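Local structure of capsid protein (Penaeus vannamei nodavirus, 5YKZ) at residues 12-17 / 26-31; 17-22 / 97-102; 37-42 / 112-117; 43-48 / 108-113; 51-56 / 104-109. The protein builds the capsid of a shrimp nodavirus, its protruding domains pairing into the dimeric spikes of the particle. One frame throughout, in Å; residues are numbered along the deposited sequence.

Interaction 1. Residues 12-17 / 26-31; sequences KAVNFI and EIQTVT
The side-chain amide of Gln28 bridges to the backbone of Asn15 and Ile17, doing for two strands what main-chain pairing does within a sheet. Strands 7-15 and 26-30 are the outermost of the domain's antiparallel beta-sheet, which curls until these two run roughly antiparallel, too far apart in this region to share backbone bonds. Gln28 NE2 donates to Asn15 O at 3.0 Å, and Gln28 OE1 accepts from Ile17 N, also at 3.0 Å. The second bond is nearly straight, 164° at the hydrogen, although the donor stands well above the plane of the amide. With CG anti to the backbone N (chi1 173°) and an extended chain beyond, glutamine has just the length to span the gap and engage both its oxygen and its nitrogen. The Phe16 ring stands almost perpendicular to this amide, presenting its edge to Gln28 OE1, with CD1 at 3.6 Å. Phe16 also meets the ring of Phe112, so the bridge borders the core. Ile17 and Gln28 pass each other head to tail, the CG2 branch of Ile17 3.7 Å from Gln28 CD. On the other flank Val14 CG1 packs 3.7 Å from Gln28 NE2. Farther out, a water links Lys12 NZ to Thr31 O, whereas the Glu26 carboxylate turns to Glu20 N. At the opposite end, Ile17 CD1 rests 3.8 Å from Glu26 CB.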
# COMPACT_ATOMS: atom_id res chain seq x y z
N LYS B 12 3.03 10.26 8.55
CA LYS B 12 1.61 10.34 8.90
C LYS B 12 0.81 9.55 7.90
O LYS B 12 1.25 9.20 6.77
CB LYS B 12 1.06 11.68 9.00
CG LYS B 12 1.40 12.47 7.82
CD LYS B 12 1.18 14.00 8.10
CE LYS B 12 -0.18 14.21 8.72
NZ LYS B 12 -0.46 15.64 9.00
N ALA B 13 -0.37 9.19 8.35
CA ALA B 13 -1.38 8.49 7.54
C ALA B 13 -2.45 9.52 7.24
O ALA B 13 -2.90 10.27 8.16
CB ALA B 13 -1.92 7.44 8.47
N VAL B 14 -2.89 9.64 6.00
CA VAL B 14 -3.85 10.64 5.58
C VAL B 14 -4.95 10.03 4.78
O VAL B 14 -4.64 9.23 3.86
CB VAL B 14 -3.17 11.74 4.76
CG1 VAL B 14 -4.14 12.84 4.36
CG2 VAL B 14 -2.07 12.38 5.61
N ASN B 15 -6.21 10.27 5.05
CA ASN B 15 -7.27 9.81 4.20
C ASN B 15 -7.35 10.59 2.92
O ASN B 15 -7.11 11.80 2.89
CB ASN B 15 -8.61 9.90 4.91
CG ASN B 15 -8.72 9.00 6.09
OD1 ASN B 15 -8.03 7.96 6.15
ND2 ASN B 15 -9.63 9.33 7.01
N PHE B 16 -7.72 9.91 1.84
CA PHE B 16 -8.11 10.59 0.62
C PHE B 16 -9.42 11.36 0.83
O PHE B 16 -10.29 10.93 1.60
CB PHE B 16 -8.27 9.61 -0.55
CG PHE B 16 -7.00 9.17 -1.15
CD1 PHE B 16 -6.16 10.09 -1.76
CD2 PHE B 16 -6.61 7.84 -1.16
CE1 PHE B 16 -5.02 9.70 -2.39
CE2 PHE B 16 -5.43 7.46 -1.76
CZ PHE B 16 -4.64 8.36 -2.37
N ILE B 17 -9.53 12.51 0.17
CA ILE B 17 -10.79 13.26 0.03
C ILE B 17 -11.84 12.36 -0.58
O ILE B 17 -11.59 11.29 -1.19
CB ILE B 17 -10.60 14.56 -0.69
CG1 ILE B 17 -10.09 14.35 -2.12
CG2 ILE B 17 -9.74 15.54 0.13
CD1 ILE B 17 -10.25 15.59 -3.00
N GLU B 26 -10.70 16.68 -8.00
CA GLU B 26 -10.56 17.81 -7.10
C GLU B 26 -9.12 17.82 -6.57
O GLU B 26 -8.41 16.80 -6.50
CB GLU B 26 -11.51 17.62 -5.91
CG GLU B 26 -13.00 17.71 -6.23
CD GLU B 26 -13.93 17.48 -5.06
OE1 GLU B 26 -13.48 17.57 -3.84
OE2 GLU B 26 -15.19 17.33 -5.24
N ILE B 27 -8.71 18.95 -6.03
CA ILE B 27 -7.45 19.05 -5.28
C ILE B 27 -7.63 18.60 -3.88
O ILE B 27 -8.59 18.95 -3.19
CB ILE B 27 -6.95 20.53 -5.32
CG1 ILE B 27 -6.64 21.00 -6.74
CG2 ILE B 27 -5.78 20.67 -4.40
CD1 ILE B 27 -5.43 20.32 -7.30
N GLN B 28 -6.67 17.79 -3.41
CA GLN B 28 -6.43 17.51 -2.03
C GLN B 28 -5.12 18.13 -1.70
O GLN B 28 -4.08 17.77 -2.23
CB GLN B 28 -6.39 15.99 -1.75
CG GLN B 28 -5.97 15.72 -0.37
CD GLN B 28 -6.30 14.30 0.09
OE1 GLN B 28 -6.84 13.47 -0.65
NE2 GLN B 28 -5.89 13.98 1.31
N THR B 29 -5.12 19.08 -0.79
CA THR B 29 -3.92 19.71 -0.25
C THR B 29 -3.51 19.03 0.95
O THR B 29 -4.27 18.87 1.95
CB THR B 29 -4.17 21.23 -0.01
OG1 THR B 29 -4.52 21.84 -1.22
CG2 THR B 29 -2.96 21.94 0.57
N VAL B 30 -2.27 18.53 1.01
CA VAL B 30 -1.68 17.90 2.17
C VAL B 30 -0.73 18.92 2.81
O VAL B 30 0.11 19.49 2.12
CB VAL B 30 -0.93 16.63 1.74
CG1 VAL B 30 -0.29 15.98 2.90
CG2 VAL B 30 -1.88 15.66 1.03
N THR B 31 -0.89 19.10 4.12
CA THR B 31 -0.14 20.08 4.86
C THR B 31 0.60 19.49 6.01
O THR B 31 0.50 18.33 6.37
CB THR B 31 -1.16 21.15 5.41
OG1 THR B 31 -1.98 20.57 6.41
CG2 THR B 31 -2.02 21.76 4.32
O HOH W 1 -1.71 16.43 6.97

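Interaction 2. Residues 17-22 / 97-102; sequences IKPEVS and LSVVLT
Ile17 and Val99 face each other with CA atoms 7.4 Å apart, and from there the irregular chain 17-22 runs beside strand 95-101 until Ser22 and Thr102 stand 5.1 Å apart, CA to CA. No direct hydrogen bond joins the two segments. A water bridges instead, accepting from Leu101 N at 2.9 Å and within donating distance of Val21 O. The side chains of Val99 and Leu101, alternate residues of the strand, point at the loop and supply an apolar surface for it. Ile17 crosses the Val99 side chain at a slant, laying CG1 4.0 Å from Val99 CB. Next along, the ring of Pro19 meets Leu101 at about a right angle, with Pro19 CD 4.0 Å from Leu101 CD2. Proline suits this place, being rigid and apolar and having no N-H to bury. At the exposed end, Ser22 brings CB to 3.2 Å from Thr102 O, while its hydroxyl is engaged by Ala104 N. The loop thus lies over the face of strand 95-101 that carries Val99 and Leu101, next to edge strand 26-30, whose Gln28 also touches Val99. The chemistry implies a loop held mainly by apolar packing, with a bridging water serving backbone groups too far apart to bond directly.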
# COMPACT_ATOMS: atom_id res chain seq x y z
N ILE B 17 -9.53 12.51 0.17
CA ILE B 17 -10.79 13.26 0.03
C ILE B 17 -11.84 12.36 -0.58
O ILE B 17 -11.59 11.29 -1.19
CB ILE B 17 -10.60 14.56 -0.69
CG1 ILE B 17 -10.09 14.35 -2.12
CG2 ILE B 17 -9.74 15.54 0.13
CD1 ILE B 17 -10.25 15.59 -3.00
N LYS B 18 -13.06 12.89 -0.46
CA LYS B 18 -14.28 12.26 -0.99
C LYS B 18 -14.87 13.21 -1.94
O LYS B 18 -15.77 14.05 -1.58
CB LYS B 18 -15.20 11.93 0.17
CG LYS B 18 -14.58 10.99 1.17
CD LYS B 18 -15.55 10.64 2.28
CE LYS B 18 -14.95 9.95 3.44
NZ LYS B 18 -14.45 8.75 3.10
N PRO B 19 -14.44 13.22 -3.18
CA PRO B 19 -15.01 14.16 -4.17
C PRO B 19 -16.50 14.06 -4.33
O PRO B 19 -17.08 13.01 -4.28
CB PRO B 19 -14.30 13.80 -5.48
CG PRO B 19 -13.08 13.04 -5.07
CD PRO B 19 -13.40 12.35 -3.79
N GLU B 20 -17.10 15.23 -4.59
CA GLU B 20 -18.56 15.29 -4.63
C GLU B 20 -19.14 14.91 -5.95
O GLU B 20 -20.34 14.57 -6.00
CB GLU B 20 -19.10 16.66 -4.22
CG GLU B 20 -18.80 16.98 -2.77
CD GLU B 20 -19.62 16.18 -1.79
OE1 GLU B 20 -19.15 16.01 -0.64
OE2 GLU B 20 -20.76 15.79 -2.10
N VAL B 21 -18.43 15.07 -7.00
CA VAL B 21 -18.98 14.86 -8.36
C VAL B 21 -18.24 13.71 -9.11
O VAL B 21 -16.98 13.74 -9.20
CB VAL B 21 -18.94 16.14 -9.23
CG1 VAL B 21 -19.51 15.89 -10.66
CG2 VAL B 21 -19.72 17.24 -8.51
N SER B 22 -18.97 12.74 -9.63
CA SER B 22 -18.39 11.61 -10.28
C SER B 22 -17.53 12.02 -11.40
O SER B 22 -17.99 12.80 -12.31
CB SER B 22 -19.51 10.68 -10.79
OG SER B 22 -20.19 10.20 -9.68
N LEU B 97 -2.49 17.06 -4.46
CA LEU B 97 -2.86 15.92 -5.29
C LEU B 97 -4.09 16.24 -6.10
O LEU B 97 -4.97 16.96 -5.60
CB LEU B 97 -3.13 14.68 -4.44
CG LEU B 97 -2.04 14.22 -3.52
CD1 LEU B 97 -2.53 13.00 -2.73
CD2 LEU B 97 -0.78 13.89 -4.23
N SER B 98 -4.21 15.66 -7.23
CA SER B 98 -5.45 15.63 -8.01
C SER B 98 -6.14 14.29 -7.74
O SER B 98 -5.45 13.24 -8.01
CB SER B 98 -5.14 15.77 -9.44
OG SER B 98 -6.28 15.63 -10.27
N VAL B 99 -7.32 14.23 -7.24
CA VAL B 99 -7.98 12.98 -6.83
C VAL B 99 -9.30 12.89 -7.51
O VAL B 99 -10.08 13.87 -7.55
CB VAL B 99 -8.20 12.99 -5.32
CG1 VAL B 99 -8.87 11.67 -4.93
CG2 VAL B 99 -6.92 13.16 -4.53
N VAL B 100 -9.59 11.77 -8.13
CA VAL B 100 -10.82 11.58 -8.86
C VAL B 100 -11.46 10.27 -8.50
O VAL B 100 -10.76 9.22 -8.38
CB VAL B 100 -10.62 11.69 -10.37
CG1 VAL B 100 -9.66 10.72 -10.87
CG2 VAL B 100 -11.97 11.67 -11.14
N LEU B 101 -12.75 10.30 -8.23
CA LEU B 101 -13.56 9.14 -7.87
C LEU B 101 -14.54 8.90 -9.01
O LEU B 101 -15.30 9.83 -9.36
CB LEU B 101 -14.31 9.42 -6.63
CG LEU B 101 -14.88 8.41 -5.74
CD1 LEU B 101 -13.92 7.30 -5.35
CD2 LEU B 101 -15.48 9.02 -4.45
N THR B 102 -14.57 7.73 -9.58
CA THR B 102 -15.41 7.49 -10.78
C THR B 102 -16.87 7.55 -10.43
O THR B 102 -17.67 8.11 -11.28
CB THR B 102 -15.02 6.17 -11.40
OG1 THR B 102 -13.63 6.21 -11.74
CG2 THR B 102 -15.83 5.79 -12.65
O HOH W 2 -14.28 12.74 -8.55

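Interaction 3. Residues 37-42 / 112-117; sequences TSYLLT and FNIIAA
Tyr39 lies against Ile114 and Ala116 on the tightly packed, inward face of two antiparallel strands. Its ring edge meets Ala116 CB, 3.7 Å from CE1, a fit that a residue as small as alanine permits, while Ile114 CG2 lies 3.6 Å from Tyr39 CD1. The ring's hydroxyl is taken up by Ser34 N. On the same face Leu41 runs abreast of both Ile114 and Phe112; Leu41 CD2 comes to 4.0 Å from Ile114 CG1. Phe112 holds CG in the crowded position between backbone N and carbonyl carbon (chi1 54°), which swings its ring beside Leu41 and toward Phe16 and Leu97. Beta-branched Ile114 and the aromatic Tyr39 and Phe112 suit an extended strand, and leucine packs readily in the core. The strands, 38-48 and 111-118, are neighbours in the eight-stranded sheet. Leu40 with Ile115 and Thr42 with Asn113 form hydrogen-bonded pairs, the shortest bonds being Ile115 N to Leu40 O and Asn113 N to Thr42 O, each 2.8 Å. Between them Leu41 and Ile114 make a non-hydrogen-bonded pair. The opposite face belongs to the dimer: Leu40 and Ile115 pack on Ile115 and Leu40 of the second subunit, and Thr42 meets its own counterpart there. Water enters at both ends. Where the strands part, one water donates to Ser38 O and accepts from Ala117 N in place of a direct bond. At the other end Thr42 OG1 sits 3.5 Å from Ile115 CD1, and a water 2.7 Å from Thr42 OG1 also accepts from Asn113 ND2.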
# COMPACT_ATOMS: atom_id res chain seq x y z
N THR B 37 10.83 19.18 0.92
CA THR B 37 11.26 17.84 1.23
C THR B 37 10.41 16.84 0.39
O THR B 37 9.21 17.05 0.22
CB THR B 37 11.00 17.52 2.71
OG1 THR B 37 11.81 18.47 3.52
CG2 THR B 37 11.46 16.13 3.13
N SER B 38 11.06 15.80 -0.01
CA SER B 38 10.41 14.73 -0.82
C SER B 38 9.95 13.62 0.07
O SER B 38 10.59 13.16 1.03
CB SER B 38 11.38 14.27 -1.87
OG SER B 38 11.47 15.37 -2.87
N TYR B 39 8.76 13.13 -0.32
CA TYR B 39 8.05 12.02 0.37
C TYR B 39 7.61 11.00 -0.60
O TYR B 39 7.36 11.35 -1.80
CB TYR B 39 6.85 12.58 1.15
CG TYR B 39 7.23 13.53 2.21
CD1 TYR B 39 7.55 13.05 3.48
CD2 TYR B 39 7.31 14.90 2.02
CE1 TYR B 39 7.97 13.92 4.48
CE2 TYR B 39 7.70 15.76 3.04
CZ TYR B 39 8.02 15.23 4.24
OH TYR B 39 8.38 16.13 5.26
N LEU B 40 7.39 9.81 -0.18
CA LEU B 40 6.72 8.74 -0.98
C LEU B 40 5.36 8.49 -0.39
O LEU B 40 5.24 8.39 0.86
CB LEU B 40 7.57 7.53 -0.86
CG LEU B 40 7.32 6.44 -1.80
CD1 LEU B 40 7.71 6.77 -3.28
CD2 LEU B 40 7.99 5.14 -1.35
N LEU B 41 4.35 8.33 -1.21
CA LEU B 41 3.00 8.03 -0.76
C LEU B 41 2.60 6.67 -1.25
O LEU B 41 2.77 6.36 -2.44
CB LEU B 41 1.97 9.04 -1.29
CG LEU B 41 2.39 10.48 -1.34
CD1 LEU B 41 1.31 11.36 -1.86
CD2 LEU B 41 2.84 10.99 0.06
N THR B 42 2.04 5.80 -0.38
CA THR B 42 1.59 4.48 -0.72
C THR B 42 0.16 4.30 -0.25
O THR B 42 -0.21 4.83 0.82
CB THR B 42 2.53 3.43 -0.07
OG1 THR B 42 2.59 3.65 1.39
CG2 THR B 42 3.89 3.54 -0.62
N PHE B 112 -3.58 7.02 2.33
CA PHE B 112 -2.18 6.81 1.97
C PHE B 112 -1.31 7.03 3.17
O PHE B 112 -1.66 7.78 4.10
CB PHE B 112 -1.74 7.68 0.76
CG PHE B 112 -2.01 9.14 0.95
CD1 PHE B 112 -3.23 9.67 0.60
CD2 PHE B 112 -1.01 9.96 1.37
CE1 PHE B 112 -3.46 11.03 0.72
CE2 PHE B 112 -1.23 11.33 1.45
CZ PHE B 112 -2.47 11.85 1.14
N ASN B 113 -0.14 6.38 3.15
CA ASN B 113 0.95 6.65 4.05
C ASN B 113 1.90 7.59 3.49
O ASN B 113 2.20 7.49 2.31
CB ASN B 113 1.64 5.33 4.43
CG ASN B 113 0.71 4.55 5.46
OD1 ASN B 113 0.21 5.10 6.40
ND2 ASN B 113 0.42 3.49 5.15
N ILE B 114 2.38 8.56 4.27
CA ILE B 114 3.41 9.51 3.85
C ILE B 114 4.70 9.05 4.47
O ILE B 114 4.86 9.04 5.70
CB ILE B 114 3.08 10.92 4.28
CG1 ILE B 114 1.67 11.34 3.83
CG2 ILE B 114 4.18 11.86 3.79
CD1 ILE B 114 1.35 12.78 4.12
N ILE B 115 5.61 8.60 3.65
CA ILE B 115 6.85 7.92 4.03
C ILE B 115 7.99 8.89 3.82
O ILE B 115 8.09 9.58 2.85
CB ILE B 115 7.07 6.68 3.19
CG1 ILE B 115 5.89 5.76 3.35
CG2 ILE B 115 8.35 5.98 3.63
CD1 ILE B 115 5.76 4.70 2.39
N ALA B 116 8.82 8.97 4.90
CA ALA B 116 9.87 9.96 5.03
C ALA B 116 11.19 9.31 5.45
O ALA B 116 11.18 8.38 6.27
CB ALA B 116 9.44 10.99 6.11
N ALA B 117 12.25 9.92 5.00
CA ALA B 117 13.51 9.62 5.60
C ALA B 117 13.64 10.20 6.99
O ALA B 117 13.12 11.26 7.27
CB ALA B 117 14.59 10.23 4.76
O HOH W 3 11.78 12.34 3.30
O HOH W 4 0.81 1.94 2.53

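Interaction 4. Residues 43-48 / 108-113; sequences PAFLEQ and QTTGFN
Phe45 and Thr110 run abreast, and Thr110 CG2 touches Phe45 CB and the CG and CD2 atoms of its ring. Thr110 CG2 is 3.8 Å from Phe45 CB, while the Thr110 hydroxyl turns to Tyr57 OH, so the two branches of threonine serve an apolar and a polar neighbour at once. The ring of Phe45 leads on into the core, where Phe50 meets it edge-to-face. Gln48 passes Thr109 at a slant, its chain bent at chi2 (-61°) so that the amide folds back over the peptide of Thr109. Its OE1 accepts from Thr109 N at 2.9 Å, the donor standing far above the amide plane, and its NE2 returns to Leu46 O at 3.0 Å. Both ends are thereby anchored around the corner at Glu47. Before this corner the segments are antiparallel strands of the sheet, strongly twisted against each other with axes 122° apart: Ala44 and Gly111 form a hydrogen-bonded pair, with both N-O distances 3.0 Å. Pro43 faces Phe112 in a non-hydrogen-bonded pair, where its missing N-H costs this pairing nothing. Beyond Phe45 and Thr110 direct backbone bonding gives way to a water, which accepts from Leu46 N and donates to Thr109 O at 2.8 Å. Phe45 and Gln48 also pair with a strand of the second subunit, continuing the sheet across the dimer interface; Ala44, small and partly exposed, packs on Ser82 of that subunit.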
# COMPACT_ATOMS: atom_id res chain seq x y z
N PRO B 43 -0.66 3.56 -0.97
CA PRO B 43 -2.09 3.44 -0.62
C PRO B 43 -2.35 2.51 0.54
O PRO B 43 -1.59 1.54 0.72
CB PRO B 43 -2.70 2.86 -1.91
CG PRO B 43 -1.56 2.08 -2.53
CD PRO B 43 -0.34 2.88 -2.26
N ALA B 44 -3.43 2.67 1.23
CA ALA B 44 -3.87 1.78 2.30
C ALA B 44 -5.31 2.02 2.62
O ALA B 44 -5.78 3.21 2.51
CB ALA B 44 -3.03 1.94 3.56
N PHE B 45 -6.03 1.04 3.15
CA PHE B 45 -7.34 1.28 3.72
C PHE B 45 -7.65 0.14 4.67
O PHE B 45 -7.05 -0.96 4.58
CB PHE B 45 -8.42 1.47 2.66
CG PHE B 45 -8.55 0.30 1.73
CD1 PHE B 45 -9.16 -0.85 2.10
CD2 PHE B 45 -8.03 0.39 0.47
CE1 PHE B 45 -9.23 -1.94 1.18
CE2 PHE B 45 -8.09 -0.64 -0.40
CZ PHE B 45 -8.69 -1.80 -0.03
N LEU B 46 -8.58 0.36 5.59
CA LEU B 46 -8.83 -0.54 6.68
C LEU B 46 -10.31 -0.83 6.84
O LEU B 46 -11.10 0.11 7.07
CB LEU B 46 -8.25 0.09 7.97
CG LEU B 46 -8.38 -0.73 9.19
CD1 LEU B 46 -7.67 -2.06 9.15
CD2 LEU B 46 -7.83 -0.00 10.39
N GLU B 47 -10.67 -2.08 6.81
CA GLU B 47 -12.00 -2.52 7.23
C GLU B 47 -13.09 -1.78 6.52
O GLU B 47 -14.05 -1.28 7.18
CB GLU B 47 -12.13 -2.51 8.74
CG GLU B 47 -11.15 -3.47 9.41
CD GLU B 47 -10.90 -3.27 10.88
OE1 GLU B 47 -10.10 -4.10 11.43
OE2 GLU B 47 -11.33 -2.25 11.45
N GLN B 48 -13.07 -1.72 5.20
CA GLN B 48 -14.09 -1.03 4.37
C GLN B 48 -15.05 -1.95 3.80
O GLN B 48 -14.71 -3.04 3.33
CB GLN B 48 -13.40 -0.19 3.27
CG GLN B 48 -12.55 0.91 3.82
CD GLN B 48 -13.32 1.87 4.63
OE1 GLN B 48 -14.27 2.47 4.08
NE2 GLN B 48 -12.96 2.07 5.81
N GLN B 108 -16.79 5.37 0.82
CA GLN B 108 -15.86 4.61 1.66
C GLN B 108 -14.60 5.46 1.88
O GLN B 108 -14.31 6.40 1.18
CB GLN B 108 -15.48 3.29 0.96
CG GLN B 108 -16.64 2.31 0.94
CD GLN B 108 -17.69 2.54 -0.15
OE1 GLN B 108 -17.48 3.34 -1.03
NE2 GLN B 108 -18.83 1.85 -0.01
N THR B 109 -13.82 5.07 2.90
CA THR B 109 -12.62 5.77 3.30
C THR B 109 -11.40 5.00 2.92
O THR B 109 -11.21 3.83 3.35
CB THR B 109 -12.62 6.01 4.81
OG1 THR B 109 -13.76 6.82 5.18
CG2 THR B 109 -11.40 6.80 5.23
N THR B 110 -10.56 5.63 2.12
CA THR B 110 -9.24 5.07 1.79
C THR B 110 -8.24 6.18 2.03
O THR B 110 -8.59 7.33 2.30
CB THR B 110 -9.17 4.52 0.38
OG1 THR B 110 -9.16 5.58 -0.56
CG2 THR B 110 -10.28 3.54 0.10
N GLY B 111 -6.95 5.86 1.91
CA GLY B 111 -5.92 6.81 2.21
C GLY B 111 -4.56 6.37 1.76
O GLY B 111 -4.40 5.46 0.91
N PHE B 112 -3.58 7.02 2.33
CA PHE B 112 -2.18 6.81 1.97
C PHE B 112 -1.31 7.03 3.17
O PHE B 112 -1.66 7.78 4.10
CB PHE B 112 -1.74 7.68 0.76
CG PHE B 112 -2.01 9.14 0.95
CD1 PHE B 112 -3.23 9.67 0.60
CD2 PHE B 112 -1.01 9.96 1.37
CE1 PHE B 112 -3.46 11.03 0.72
CE2 PHE B 112 -1.23 11.33 1.45
CZ PHE B 112 -2.47 11.85 1.14
N ASN B 113 -0.14 6.38 3.15
CA ASN B 113 0.95 6.65 4.05
C ASN B 113 1.90 7.59 3.49
O ASN B 113 2.20 7.49 2.31
CB ASN B 113 1.64 5.33 4.43
CG ASN B 113 0.71 4.55 5.46
OD1 ASN B 113 0.21 5.10 6.40
ND2 ASN B 113 0.42 3.49 5.15
O HOH W 4 0.81 1.94 2.53
O HOH W 5 -9.67 3.15 5.62

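Interaction 5. Residues 51-56 / 104-109; sequences QSEAGI and ASKKQT
Glu53 OE2 is gripped by Lys106 and Gln108, a salt bridge with a shared carboxylate oxygen that joins two loops. Lys106 NZ bonds to Glu53 OE2 at 2.6 Å, approaching on the anti side, while Gln108 NE2 binds its syn lone pair at 2.9 Å. The latter bond is almost straight, 170° at the hydrogen, and lies in the plane of the Gln108 amide. Loop 51-56, leading to strand 58-63, and loop 104-109, leading to strand 111-118, meet at one end of the beta-sheet domain, the centre of the contact about 17 Å from the centre of the chain. Lysine suits its buried place because its ammonium group has several acceptors: besides the carboxylate it donates to Gly55 O at 2.8 Å and to Phe50 O. Bends at chi2 and chi3 bring NZ round to these oxygens, and Lys106 CG lies 3.7 Å from Ile56 O. This cluster of oxygens would probably stabilise the charged lysine. In the next shell, Ser52 OG bonds to Glu53 OE1 at 2.7 Å, with Asn49 O within bonding reach of the same hydroxyl; Asn49 O also accepts from Gln108 NE2, so the carboxylate and the Gln108 amide are both restrained in rotation. Gly55 adopts a positive phi of 93°, readily made without a side chain, which presents its carbonyl to the lysine. Two waters complete the outer layer, one joining Glu53 OE1 to Lys107 N and the other lying 2.9 Å from Ser105 OG while donating to Ala54 O.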
# COMPACT_ATOMS: atom_id res chain seq x y z
N GLN B 51 -19.15 -2.61 -0.73
CA GLN B 51 -20.40 -3.18 -1.30
C GLN B 51 -21.56 -2.73 -0.49
O GLN B 51 -22.65 -3.37 -0.62
CB GLN B 51 -20.29 -4.68 -1.36
CG GLN B 51 -19.19 -5.07 -2.34
CD GLN B 51 -19.03 -6.58 -2.58
OE1 GLN B 51 -19.81 -7.39 -2.11
NE2 GLN B 51 -17.95 -6.94 -3.23
N SER B 52 -21.50 -1.65 0.21
CA SER B 52 -22.61 -1.11 1.01
C SER B 52 -23.68 -0.56 0.07
O SER B 52 -24.81 -0.33 0.55
CB SER B 52 -22.12 -0.05 1.97
OG SER B 52 -21.24 0.87 1.37
N GLU B 53 -23.39 -0.32 -1.20
CA GLU B 53 -24.38 0.14 -2.23
C GLU B 53 -23.77 -0.24 -3.55
O GLU B 53 -22.59 -0.71 -3.63
CB GLU B 53 -24.64 1.64 -2.09
CG GLU B 53 -23.44 2.56 -2.37
CD GLU B 53 -22.37 2.44 -1.31
OE1 GLU B 53 -22.60 2.67 -0.11
OE2 GLU B 53 -21.20 2.12 -1.69
N ALA B 54 -24.56 -0.15 -4.64
CA ALA B 54 -24.09 -0.51 -5.92
C ALA B 54 -22.99 0.39 -6.40
O ALA B 54 -22.88 1.49 -6.00
CB ALA B 54 -25.27 -0.54 -6.93
N GLY B 55 -22.28 -0.16 -7.36
CA GLY B 55 -21.22 0.54 -8.06
C GLY B 55 -19.86 0.31 -7.44
O GLY B 55 -19.73 -0.21 -6.33
N ILE B 56 -18.85 0.63 -8.20
CA ILE B 56 -17.46 0.31 -7.88
C ILE B 56 -16.76 1.58 -7.32
O ILE B 56 -16.76 2.62 -7.98
CB ILE B 56 -16.76 -0.20 -9.06
CG1 ILE B 56 -17.48 -1.43 -9.74
CG2 ILE B 56 -15.32 -0.64 -8.68
CD1 ILE B 56 -16.91 -1.80 -11.11
N ALA B 104 -19.05 8.99 -7.37
CA ALA B 104 -18.89 9.74 -6.14
C ALA B 104 -19.72 9.28 -5.01
O ALA B 104 -19.41 9.61 -3.84
CB ALA B 104 -19.10 11.23 -6.40
N SER B 105 -20.77 8.51 -5.24
CA SER B 105 -21.59 7.97 -4.20
C SER B 105 -20.94 6.86 -3.39
O SER B 105 -21.49 6.39 -2.43
CB SER B 105 -22.94 7.51 -4.77
OG SER B 105 -22.78 6.67 -5.83
N LYS B 106 -19.71 6.46 -3.79
CA LYS B 106 -18.92 5.49 -3.05
C LYS B 106 -18.16 6.28 -2.00
O LYS B 106 -17.10 6.84 -2.29
CB LYS B 106 -18.01 4.71 -3.99
CG LYS B 106 -18.71 4.04 -5.14
CD LYS B 106 -19.75 3.01 -4.72
CE LYS B 106 -19.13 1.85 -3.99
NZ LYS B 106 -20.14 0.81 -3.72
N LYS B 107 -18.73 6.36 -0.81
CA LYS B 107 -18.23 7.24 0.24
C LYS B 107 -17.30 6.54 1.22
O LYS B 107 -17.05 7.05 2.34
CB LYS B 107 -19.41 7.88 1.04
CG LYS B 107 -20.45 8.62 0.25
CD LYS B 107 -19.74 9.71 -0.50
CE LYS B 107 -20.79 10.73 -1.12
NZ LYS B 107 -20.15 11.67 -2.04
N GLN B 108 -16.79 5.37 0.82
CA GLN B 108 -15.86 4.61 1.66
C GLN B 108 -14.60 5.46 1.88
O GLN B 108 -14.31 6.40 1.18
CB GLN B 108 -15.48 3.29 0.96
CG GLN B 108 -16.64 2.31 0.94
CD GLN B 108 -17.69 2.54 -0.15
OE1 GLN B 108 -17.48 3.34 -1.03
NE2 GLN B 108 -18.83 1.85 -0.01
N THR B 109 -13.82 5.07 2.90
CA THR B 109 -12.62 5.77 3.30
C THR B 109 -11.40 5.00 2.92
O THR B 109 -11.21 3.83 3.35
CB THR B 109 -12.62 6.01 4.81
OG1 THR B 109 -13.76 6.82 5.18
CG2 THR B 109 -11.40 6.80 5.23
O HOH W 6 -20.82 4.78 0.60
O HOH W 7 -24.02 4.08 -5.66

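From the N terminus, interaction 1 closes the first and shortest loop, bringing the two outermost strands of the sheet together. Interaction 2 starts at its shared Ile17 and reaches forward to strand 95-101, so it crosses interaction 1 and also, by alternation of segments, interactions 3, 4 and 5. Interaction 3 closes the long excursion from strand 38-48 to strand 111-118; interaction 4 continues the same strand pair toward its far end, and interaction 5 nests inside the loop of interaction 3 and shares Gln108 and Thr109 with interaction 4. Interactions 3 and 4 both reach the second subunit. Lys18, in the loop of interaction 2, bonds Thr109, tying that end of the domain together.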